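Local coordinates for protein 24-sterol C-methyltransferase (Haloferax volcanii, PDB 6F5Z) that probably transfers a methyl group from S-adenosylmethionine to a substrate still to be settled, working as a complex with the small activator protein Trm112, at residues P35-E38 with G39-V42; L123-I126 with A127-L130; R162-H165 with A166-R169; I185-L188 with D189-I192. One frame throughout, in Å; residues are numbered along the deposited sequence.

Contact 1 of 4, residues P35-E38 with G39-V42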
loop_
_atom_site.group_PDB
_atom_site.type_symbol
_atom_site.label_atom_id
_atom_site.label_comp_id
_atom_site.label_asym_id
_atom_site.label_seq_id
_atom_site.Cartn_x
_atom_site.Cartn_y
_atom_site.Cartn_z
ATOM N N PRO B 35 -1.025 -6.963 -3.963
ATOM C CA PRO B 35 -2.253 -7.008 -4.788
ATOM C C PRO B 35 -2.151 -8.005 -5.937
ATOM O O PRO B 35 -2.351 -7.675 -7.108
ATOM C CB PRO B 35 -2.316 -5.570 -5.317
ATOM C CG PRO B 35 -0.913 -5.216 -5.495
ATOM C CD PRO B 35 -0.169 -5.809 -4.323
ATOM N N VAL B 36 -1.802 -9.239 -5.590
ATOM C CA VAL B 36 -1.642 -10.307 -6.575
ATOM C C VAL B 36 -2.973 -10.737 -7.122
ATOM O O VAL B 36 -3.918 -10.964 -6.352
ATOM C CB VAL B 36 -0.977 -11.514 -5.847
ATOM C CG1 VAL B 36 -1.015 -12.781 -6.709
ATOM C CG2 VAL B 36 0.450 -11.172 -5.443
ATOM N N GLU B 37 -3.009 -10.975 -8.445
ATOM C CA GLU B 37 -4.145 -11.575 -9.138
ATOM C C GLU B 37 -3.715 -13.011 -9.422
ATOM O O GLU B 37 -2.532 -13.282 -9.645
ATOM C CB GLU B 37 -4.460 -10.874 -10.453
ATOM C CG GLU B 37 -4.955 -9.444 -10.282
ATOM C CD GLU B 37 -6.203 -9.265 -9.425
ATOM O OE1 GLU B 37 -6.954 -10.246 -9.211
ATOM O OE2 GLU B 37 -6.384 -8.143 -8.908
ATOM N N GLU B 38 -4.677 -13.950 -9.391
ATOM C CA GLU B 38 -4.343 -15.330 -9.699
ATOM C C GLU B 38 -3.640 -15.388 -11.047
ATOM O O GLU B 38 -4.081 -14.758 -12.033
ATOM C CB GLU B 38 -5.624 -16.188 -9.785
ATOM C CG GLU B 38 -6.303 -16.414 -8.435
ATOM C CD GLU B 38 -7.231 -15.326 -7.933
ATOM O OE1 GLU B 38 -7.334 -14.265 -8.589
ATOM O OE2 GLU B 38 -7.917 -15.573 -6.915
ATOM N N GLY B 39 -2.537 -16.162 -11.076
ATOM C CA GLY B 39 -1.774 -16.314 -12.301
ATOM C C GLY B 39 -0.599 -15.357 -12.457
ATOM O O GLY B 39 0.199 -15.483 -13.396
ATOM N N ASP B 40 -0.472 -14.359 -11.556
ATOM C CA ASP B 40 0.630 -13.380 -11.684
ATOM C C ASP B 40 2.030 -13.966 -11.592
ATOM O O ASP B 40 2.229 -15.008 -10.959
ATOM C CB ASP B 40 0.505 -12.287 -10.627
ATOM C CG ASP B 40 -0.485 -11.167 -10.954
ATOM O OD1 ASP B 40 -1.049 -11.165 -12.088
ATOM O OD2 ASP B 40 -0.767 -10.341 -10.045
ATOM N N THR B 41 2.978 -13.273 -12.232
ATOM C CA THR B 41 4.402 -13.655 -12.218
ATOM C C THR B 41 5.078 -12.797 -11.159
ATOM O O THR B 41 4.974 -11.573 -11.208
ATOM C CB THR B 41 5.032 -13.411 -13.579
ATOM O OG1 THR B 41 4.497 -14.338 -14.530
ATOM C CG2 THR B 41 6.575 -13.565 -13.539
ATOM N N VAL B 42 5.762 -13.440 -10.207
ATOM C CA VAL B 42 6.452 -12.727 -9.140
ATOM C C VAL B 42 7.929 -13.111 -9.115
ATOM O O VAL B 42 8.267 -14.306 -9.219
ATOM C CB VAL B 42 5.773 -13.013 -7.760
ATOM C CG1 VAL B 42 6.537 -12.362 -6.578
ATOM C CG2 VAL B 42 4.318 -12.528 -7.780
HETATM O O HOH W 1 -2.830 -12.841 -13.584
#
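Glu37 and Asp40 close a type II beta turn that leads into strand 41-45, the first strand of the Rossmann-like methyltransferase sheet. Across the turn Asp40 N donates to Glu37 O at 3.0 Å, and the bond is returned from the side chain: Glu37 N gives its hydrogen to Asp40 OD2 at 2.8 Å, almost dead straight at 177°. The carboxylate of Asp40 is thus folded back over the residue that opens the turn. Its CG stands anti to its own carbonyl carbon, beside the backbone N (chi1 -81°), which carries OD2 to the amide of Glu37; that N-H comes down from above the carboxylate plane, well out of it. OD2 also lies 3.6 Å from Val36 CA, while the side chains of Val36 and Asp40 run past each other in opposite directions. The other oxygen is engaged too, through a water that donates to both Asp40 OD1 and Glu38 O, so the carboxylate is held at both oxygens. Gly39 takes the left-handed backbone conformation (phi 94°) that this turn favours at its third position, one that glycine adopts readily. Glu37 CG also stands beside its backbone N, and a bend at chi2 leads the acid away from the turn, to salt bridges with Arg169 and Arg173 of the second subunit. Beyond the turn, Thr41 N donates to Asp105 OD2 in the neighbouring strand. Where the two turn-closing side chains brush, Glu37 CB lies 3.8 Å from Asp40 OD2.

Contact 2 of 4, residues L123-I126 with A127-L130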
loop_
_atom_site.group_PDB
_atom_site.type_symbol
_atom_site.label_atom_id
_atom_site.label_comp_id
_atom_site.label_asym_id
_atom_site.label_seq_id
_atom_site.Cartn_x
_atom_site.Cartn_y
_atom_site.Cartn_z
ATOM N N LEU B 123 17.121 -0.546 -7.747
ATOM C CA LEU B 123 15.765 -0.015 -7.877
ATOM C C LEU B 123 15.386 0.284 -9.335
ATOM O O LEU B 123 14.263 0.068 -9.748
ATOM C CB LEU B 123 15.582 1.235 -7.023
ATOM C CG LEU B 123 15.598 0.977 -5.524
ATOM C CD1 LEU B 123 15.727 2.270 -4.737
ATOM C CD2 LEU B 123 14.341 0.190 -5.074
ATOM N N GLU B 124 16.339 0.814 -10.120
ATOM C CA GLU B 124 16.106 1.086 -11.537
ATOM C C GLU B 124 15.862 -0.234 -12.302
ATOM O O GLU B 124 14.973 -0.290 -13.156
ATOM C CB GLU B 124 17.317 1.819 -12.126
ATOM C CG GLU B 124 17.441 3.239 -11.588
ATOM C CD GLU B 124 18.827 3.851 -11.708
ATOM O OE1 GLU B 124 19.703 3.246 -12.372
ATOM O OE2 GLU B 124 19.062 4.901 -11.065
ATOM N N GLU B 125 16.602 -1.301 -11.923
ATOM C CA GLU B 125 16.423 -2.629 -12.525
ATOM C C GLU B 125 15.044 -3.201 -12.192
ATOM O O GLU B 125 14.412 -3.850 -13.034
ATOM C CB GLU B 125 17.501 -3.576 -12.035
ATOM C CG GLU B 125 18.816 -3.472 -12.799
ATOM C CD GLU B 125 18.652 -3.980 -14.221
ATOM O OE1 GLU B 125 18.696 -5.217 -14.424
ATOM O OE2 GLU B 125 18.446 -3.136 -15.125
ATOM N N ILE B 126 14.579 -2.964 -10.960
ATOM C CA ILE B 126 13.236 -3.434 -10.558
ATOM C C ILE B 126 12.166 -2.679 -11.351
ATOM O O ILE B 126 11.217 -3.271 -11.883
ATOM C CB ILE B 126 13.080 -3.274 -9.026
ATOM C CG1 ILE B 126 13.963 -4.311 -8.313
ATOM C CG2 ILE B 126 11.625 -3.451 -8.593
ATOM C CD1 ILE B 126 14.168 -4.045 -6.828
ATOM N N ALA B 127 12.312 -1.351 -11.464
ATOM C CA ALA B 127 11.351 -0.575 -12.242
ATOM C C ALA B 127 11.369 -1.042 -13.709
ATOM O O ALA B 127 10.326 -1.064 -14.349
ATOM C CB ALA B 127 11.715 0.909 -12.173
ATOM N N ARG B 128 12.542 -1.433 -14.213
ATOM C CA ARG B 128 12.664 -1.915 -15.595
ATOM C C ARG B 128 11.900 -3.222 -15.809
ATOM O O ARG B 128 11.100 -3.314 -16.756
ATOM C CB ARG B 128 14.148 -2.115 -15.951
ATOM C CG ARG B 128 14.333 -2.635 -17.386
ATOM C CD ARG B 128 15.801 -2.869 -17.722
ATOM N NE ARG B 128 16.404 -3.966 -16.968
ATOM C CZ ARG B 128 16.169 -5.253 -17.192
ATOM N NH1 ARG B 128 15.363 -5.629 -18.183
ATOM N NH2 ARG B 128 16.745 -6.178 -16.437
ATOM N N ILE B 129 12.143 -4.243 -14.939
ATOM C CA ILE B 129 11.490 -5.544 -15.160
ATOM C C ILE B 129 9.979 -5.555 -14.848
ATOM O O ILE B 129 9.246 -6.377 -15.400
ATOM C CB ILE B 129 12.205 -6.691 -14.453
ATOM C CG1 ILE B 129 12.036 -6.572 -12.899
ATOM C CG2 ILE B 129 13.709 -6.730 -14.873
ATOM C CD1 ILE B 129 12.580 -7.820 -12.181
ATOM N N LEU B 130 9.536 -4.677 -13.957
ATOM C CA LEU B 130 8.127 -4.622 -13.640
ATOM C C LEU B 130 7.316 -4.119 -14.808
ATOM O O LEU B 130 7.656 -3.106 -15.402
ATOM C CB LEU B 130 7.909 -3.660 -12.458
ATOM C CG LEU B 130 8.159 -4.252 -11.081
ATOM C CD1 LEU B 130 8.104 -3.142 -10.009
ATOM C CD2 LEU B 130 7.192 -5.407 -10.786
#
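Glu125 and Arg128, one turn apart on helix 119-129, form a salt bridge that lies against the loop before strand 104-110, where Lys15 of the UPF0434 family protein chain also packs on both residues. The charged pair is bidentate and side-on: Arg128 NE donates to Glu125 OE2 at 2.9 Å and Arg128 NH2 to Glu125 OE1 at 3.0 Å. Both oxygens lie close to the guanidinium plane, but the two flat groups are not coplanar, their planes standing 31° apart. The NH2 bond reaches OE1 on its syn side; the NE bond meets OE2 from above the carboxylate plane. The side chains lie alongside, pointing the same way. Arg128 runs out with CG anti to the backbone N (chi1 179°) before bending at chi3, and Glu125 folds at chi2 to bring its acid alongside. Ile129 CG2 sits over one face of the guanidinium, displaced toward the rim.

Four i to i+4 backbone bonds carry the helix to its end, from Ala127 N to Leu123 O through to Leu130 N to Ile126 O, each near 3.0 Å. Leu130 is the first residue to leave helical angles, yet its amide still closes the final bond.

Apolar contact runs along another side of the helix, where Ile126 CG2 and Leu130 CD1 lie 3.8 Å apart in side chains that point the same way; Ile126 also packs on Phe136 of strand 134-140.

Outside the pair, Arg128 NH1 forms a salt bridge with Asp101 and a hydrogen bond with Phe99 O, and Glu125 OE1 also accepts from Leu97 N. The ion pair therefore ties the helix to that loop, its guanidinium probably fixed in rotation by acids at two positions.

Contact 3 of 4, residues R162-H165 with A166-R169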
loop_
_atom_site.group_PDB
_atom_site.type_symbol
_atom_site.label_atom_id
_atom_site.label_comp_id
_atom_site.label_asym_id
_atom_site.label_seq_id
_atom_site.Cartn_x
_atom_site.Cartn_y
_atom_site.Cartn_z
ATOM N N ARG B 162 22.338 1.607 4.735
ATOM C CA ARG B 162 21.499 1.906 5.887
ATOM C C ARG B 162 20.728 3.167 5.573
ATOM O O ARG B 162 21.280 4.262 5.602
ATOM C CB ARG B 162 22.350 2.087 7.153
ATOM C CG ARG B 162 21.501 1.893 8.409
ATOM C CD ARG B 162 22.391 1.857 9.645
ATOM N NE ARG B 162 22.596 3.212 10.156
ATOM C CZ ARG B 162 23.601 3.579 10.943
ATOM N NH1 ARG B 162 23.677 4.822 11.388
ATOM N NH2 ARG B 162 24.551 2.714 11.265
ATOM N N TRP B 163 19.462 3.018 5.181
ATOM C CA TRP B 163 18.654 4.170 4.837
ATOM C C TRP B 163 17.567 4.383 5.853
ATOM O O TRP B 163 17.070 3.412 6.438
ATOM C CB TRP B 163 17.965 3.983 3.479
ATOM C CG TRP B 163 18.824 4.202 2.266
ATOM C CD1 TRP B 163 20.045 4.834 2.197
ATOM C CD2 TRP B 163 18.517 3.771 0.941
ATOM N NE1 TRP B 163 20.519 4.802 0.900
ATOM C CE2 TRP B 163 19.583 4.169 0.104
ATOM C CE3 TRP B 163 17.446 3.055 0.383
ATOM C CZ2 TRP B 163 19.596 3.865 -1.274
ATOM C CZ3 TRP B 163 17.444 2.785 -0.971
ATOM C CH2 TRP B 163 18.515 3.180 -1.785
ATOM N N SER B 164 17.145 5.649 6.010
ATOM C CA SER B 164 15.970 5.940 6.847
ATOM C C SER B 164 14.660 5.653 6.066
ATOM O O SER B 164 14.688 5.451 4.857
ATOM C CB SER B 164 15.954 7.418 7.236
ATOM O OG SER B 164 15.847 8.152 6.031
ATOM N N HIS B 165 13.511 5.737 6.742
ATOM C CA HIS B 165 12.224 5.594 6.045
ATOM C C HIS B 165 12.189 6.627 4.885
ATOM O O HIS B 165 11.829 6.294 3.747
ATOM C CB HIS B 165 11.064 5.922 6.993
ATOM C CG HIS B 165 10.744 4.877 8.015
ATOM N ND1 HIS B 165 9.417 4.629 8.383
ATOM C CD2 HIS B 165 11.542 4.021 8.687
ATOM C CE1 HIS B 165 9.470 3.684 9.319
ATOM N NE2 HIS B 165 10.722 3.305 9.563
ATOM N N ALA B 166 12.567 7.894 5.182
ATOM C CA ALA B 166 12.538 8.945 4.141
ATOM C C ALA B 166 13.477 8.645 2.985
ATOM O O ALA B 166 13.134 8.863 1.813
ATOM C CB ALA B 166 12.843 10.313 4.755
ATOM N N GLU B 167 14.664 8.131 3.290
ATOM C CA GLU B 167 15.603 7.794 2.216
ATOM C C GLU B 167 15.088 6.690 1.299
ATOM O O GLU B 167 15.352 6.710 0.088
ATOM C CB GLU B 167 16.969 7.429 2.784
ATOM C CG GLU B 167 17.736 8.680 3.219
ATOM C CD GLU B 167 18.961 8.415 4.072
ATOM O OE1 GLU B 167 18.957 7.448 4.868
ATOM O OE2 GLU B 167 19.913 9.225 3.986
ATOM N N TYR B 168 14.345 5.700 1.858
ATOM C CA TYR B 168 13.756 4.657 1.008
ATOM C C TYR B 168 12.697 5.304 0.100
ATOM O O TYR B 168 12.674 5.010 -1.086
ATOM C CB TYR B 168 13.057 3.587 1.870
ATOM C CG TYR B 168 13.986 2.440 2.188
ATOM C CD1 TYR B 168 14.161 1.387 1.289
ATOM C CD2 TYR B 168 14.720 2.410 3.380
ATOM C CE1 TYR B 168 15.060 0.353 1.547
ATOM C CE2 TYR B 168 15.594 1.352 3.663
ATOM C CZ TYR B 168 15.791 0.351 2.725
ATOM O OH TYR B 168 16.688 -0.657 2.955
ATOM N N ARG B 169 11.882 6.240 0.616
ATOM C CA ARG B 169 10.861 6.858 -0.250
ATOM C C ARG B 169 11.532 7.681 -1.357
ATOM O O ARG B 169 11.124 7.602 -2.524
ATOM C CB ARG B 169 9.901 7.748 0.565
ATOM C CG ARG B 169 9.167 6.989 1.667
ATOM C CD ARG B 169 7.936 7.728 2.228
ATOM N NE ARG B 169 8.239 9.088 2.680
ATOM C CZ ARG B 169 8.726 9.380 3.886
ATOM N NH1 ARG B 169 9.047 8.405 4.740
ATOM N NH2 ARG B 169 8.924 10.646 4.242
HETATM O O HOH W 2 18.588 0.101 4.878
#
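Ser164 and Glu167 form a capping box at the start of helix 165-174, each side chain answering the other's backbone amide. Glu167 N donates to Ser164 OG at 3.0 Å, the N-cap bond, and Ser164 N donates to Glu167 OE1 at 2.8 Å, using the anti lone pair of the carboxylate. Ser164 OG lies between its backbone N and carbonyl carbon (chi1 62°), which turns it onto the first turn. Helical bonds then satisfy two carbonyls: Ser164 O takes Tyr168 N and His165 O takes Arg169 N. His165 O also accepts from Gln182 NE2, and Gln182 OE1 receives Arg169 NH1; the NE of that arginine forms a salt bridge with Glu37 of the second subunit. Nearby, Arg162 NE pairs with Glu144. One water accepts from both Trp163 N, at 3.1 Å, and Tyr168 OH, at 2.8 Å, linking the residue before the cap to the tip of the tyrosine. Next to the box the two aromatic rings make a T-shaped stack with planes at 79°, the Trp163 edge meeting the Tyr168 face. Tyr168 also packs on Cys138 and Val140 of strand 134-140. Trp163 CE3 stands 3.7 Å above the centre of the Tyr168 ring.

Contact 4 of 4, residues I185-L188 with D189-I192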
loop_
_atom_site.group_PDB
_atom_site.type_symbol
_atom_site.label_atom_id
_atom_site.label_comp_id
_atom_site.label_asym_id
_atom_site.label_seq_id
_atom_site.Cartn_x
_atom_site.Cartn_y
_atom_site.Cartn_z
ATOM N N ILE B 185 5.909 -2.948 10.495
ATOM C CA ILE B 185 5.153 -4.156 10.813
ATOM C C ILE B 185 5.795 -4.769 12.052
ATOM O O ILE B 185 6.964 -5.191 12.014
ATOM C CB ILE B 185 5.199 -5.139 9.620
ATOM C CG1 ILE B 185 4.546 -4.443 8.372
ATOM C CG2 ILE B 185 4.406 -6.420 9.972
ATOM C CD1 ILE B 185 4.582 -5.326 7.122
ATOM N N ALA B 186 5.029 -4.778 13.157
ATOM C CA ALA B 186 5.571 -5.295 14.402
ATOM C C ALA B 186 5.744 -6.806 14.352
ATOM O O ALA B 186 4.951 -7.521 13.688
ATOM C CB ALA B 186 4.647 -4.945 15.550
ATOM N N ASP B 187 6.759 -7.309 15.110
ATOM C CA ASP B 187 6.951 -8.739 15.300
ATOM C C ASP B 187 6.334 -8.994 16.671
ATOM O O ASP B 187 6.915 -8.635 17.709
ATOM C CB ASP B 187 8.430 -9.137 15.259
ATOM C CG ASP B 187 8.639 -10.618 15.512
ATOM O OD1 ASP B 187 7.720 -11.259 16.073
ATOM O OD2 ASP B 187 9.693 -11.144 15.113
ATOM N N LEU B 188 5.153 -9.613 16.662
ATOM C CA LEU B 188 4.411 -9.899 17.907
ATOM C C LEU B 188 4.663 -11.319 18.376
ATOM O O LEU B 188 4.206 -11.688 19.465
ATOM C CB LEU B 188 2.908 -9.737 17.660
ATOM C CG LEU B 188 2.405 -8.341 17.263
ATOM C CD1 LEU B 188 0.878 -8.315 17.190
ATOM C CD2 LEU B 188 2.916 -7.251 18.187
ATOM N N ASP B 189 5.323 -12.135 17.561
ATOM C CA ASP B 189 5.524 -13.546 17.868
ATOM C C ASP B 189 6.735 -13.822 18.694
ATOM O O ASP B 189 6.743 -14.785 19.463
ATOM C CB ASP B 189 5.589 -14.380 16.589
ATOM C CG ASP B 189 4.252 -14.372 15.890
ATOM O OD1 ASP B 189 3.255 -14.763 16.527
ATOM O OD2 ASP B 189 4.184 -13.865 14.746
ATOM N N ILE B 190 7.803 -13.055 18.503
ATOM C CA ILE B 190 9.017 -13.331 19.269
ATOM C C ILE B 190 8.756 -13.132 20.762
ATOM O O ILE B 190 8.150 -12.136 21.172
ATOM C CB ILE B 190 10.235 -12.503 18.743
ATOM C CG1 ILE B 190 11.540 -12.990 19.404
ATOM C CG2 ILE B 190 10.005 -10.990 18.894
ATOM C CD1 ILE B 190 12.853 -12.464 18.757
ATOM N N ASP B 191 9.192 -14.120 21.565
ATOM C CA ASP B 191 8.981 -14.069 23.013
ATOM C C ASP B 191 9.918 -13.035 23.639
ATOM O O ASP B 191 11.095 -12.955 23.284
ATOM C CB ASP B 191 9.275 -15.460 23.626
ATOM C CG ASP B 191 9.107 -15.528 25.141
ATOM O OD1 ASP B 191 7.974 -15.302 25.626
ATOM O OD2 ASP B 191 10.110 -15.807 25.839
ATOM N N ILE B 192 9.373 -12.222 24.522
ATOM C CA ILE B 192 10.163 -11.225 25.240
ATOM C C ILE B 192 10.129 -11.644 26.717
ATOM O O ILE B 192 9.064 -11.587 27.334
ATOM C CB ILE B 192 9.688 -9.778 25.009
ATOM C CG1 ILE B 192 9.853 -9.442 23.489
ATOM C CG2 ILE B 192 10.520 -8.788 25.879
ATOM C CD1 ILE B 192 9.395 -8.096 23.120
HETATM O O HOH W 3 4.263 -11.197 14.314
#
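Asp187 holds the chain in a tight bend just after strand 178-185, its carboxylate oxygen OD1 taking the amides of both Asp189 and Ile190. Its CG stands anti to the backbone N (chi1 178°), beside the carbonyl carbon, which brings OD1 to those two N-H groups. The second oxygen, Asp187 OD2, accepts from His25 ND1 of helix 16-33, so both oxygens of the acid are engaged.

Asp189 comes first. Its N lies 3.0 Å from Asp187 OD1, nearly in line with the C-O bond of that oxygen, though the bond is bent at the hydrogen (133°). Its own carboxylate turns elsewhere: a water accepts from Leu188 N and donates to Asp189 OD2 at 2.7 Å, and OD2 also forms a salt bridge with Lys28 of helix 16-33. Asp187 OD1 and Asp189 OD2 are 4.6 Å apart, a pair of like charges that the lysine and the amides would be expected to ease.

Ile190 supplies the straighter bond, its N 3.0 Å from Asp187 OD1 at 161° and approaching from above the carboxylate plane. Its side chain crosses that of Asp187 at about a right angle: CG2, placed between the backbone N and the carbonyl carbon, rests 3.6 Å from Asp187 OD1. Ile190 O accepts from Arg214 NH1, the same nitrogen that donates to Asp187 O.

The bond from Asp189 N to Asp187 OD1, reaching from a side-chain oxygen to the amide two residues ahead, is that of an Asx turn, with Ile190 N as a further, straighter donor to the same oxygen.

In the fold
The four contacts follow one another along the chain, each closing within its own eight residues, so none nests in or crosses another. Contact 1 turns the chain from helix 16-33 into strand 41-45. Contact 2 ends helix 119-129 ahead of strand 134-140, and contact 3 starts helix 165-174, which precedes strand 178-185. Contact 4 bends the loop leaving that strand toward helix 206-216. Contacts 2 and 3 touch directly, Leu123 CD1 meeting Trp163 CH2, and so join helix 119-129 to the loop that leads into helix 165-174; contacts 2 and 4 lie on opposite sides of the chain's centre, about 32 Å apart between centres. Contact 1 meets contact 3 of the second subunit through Glu37 and Arg169.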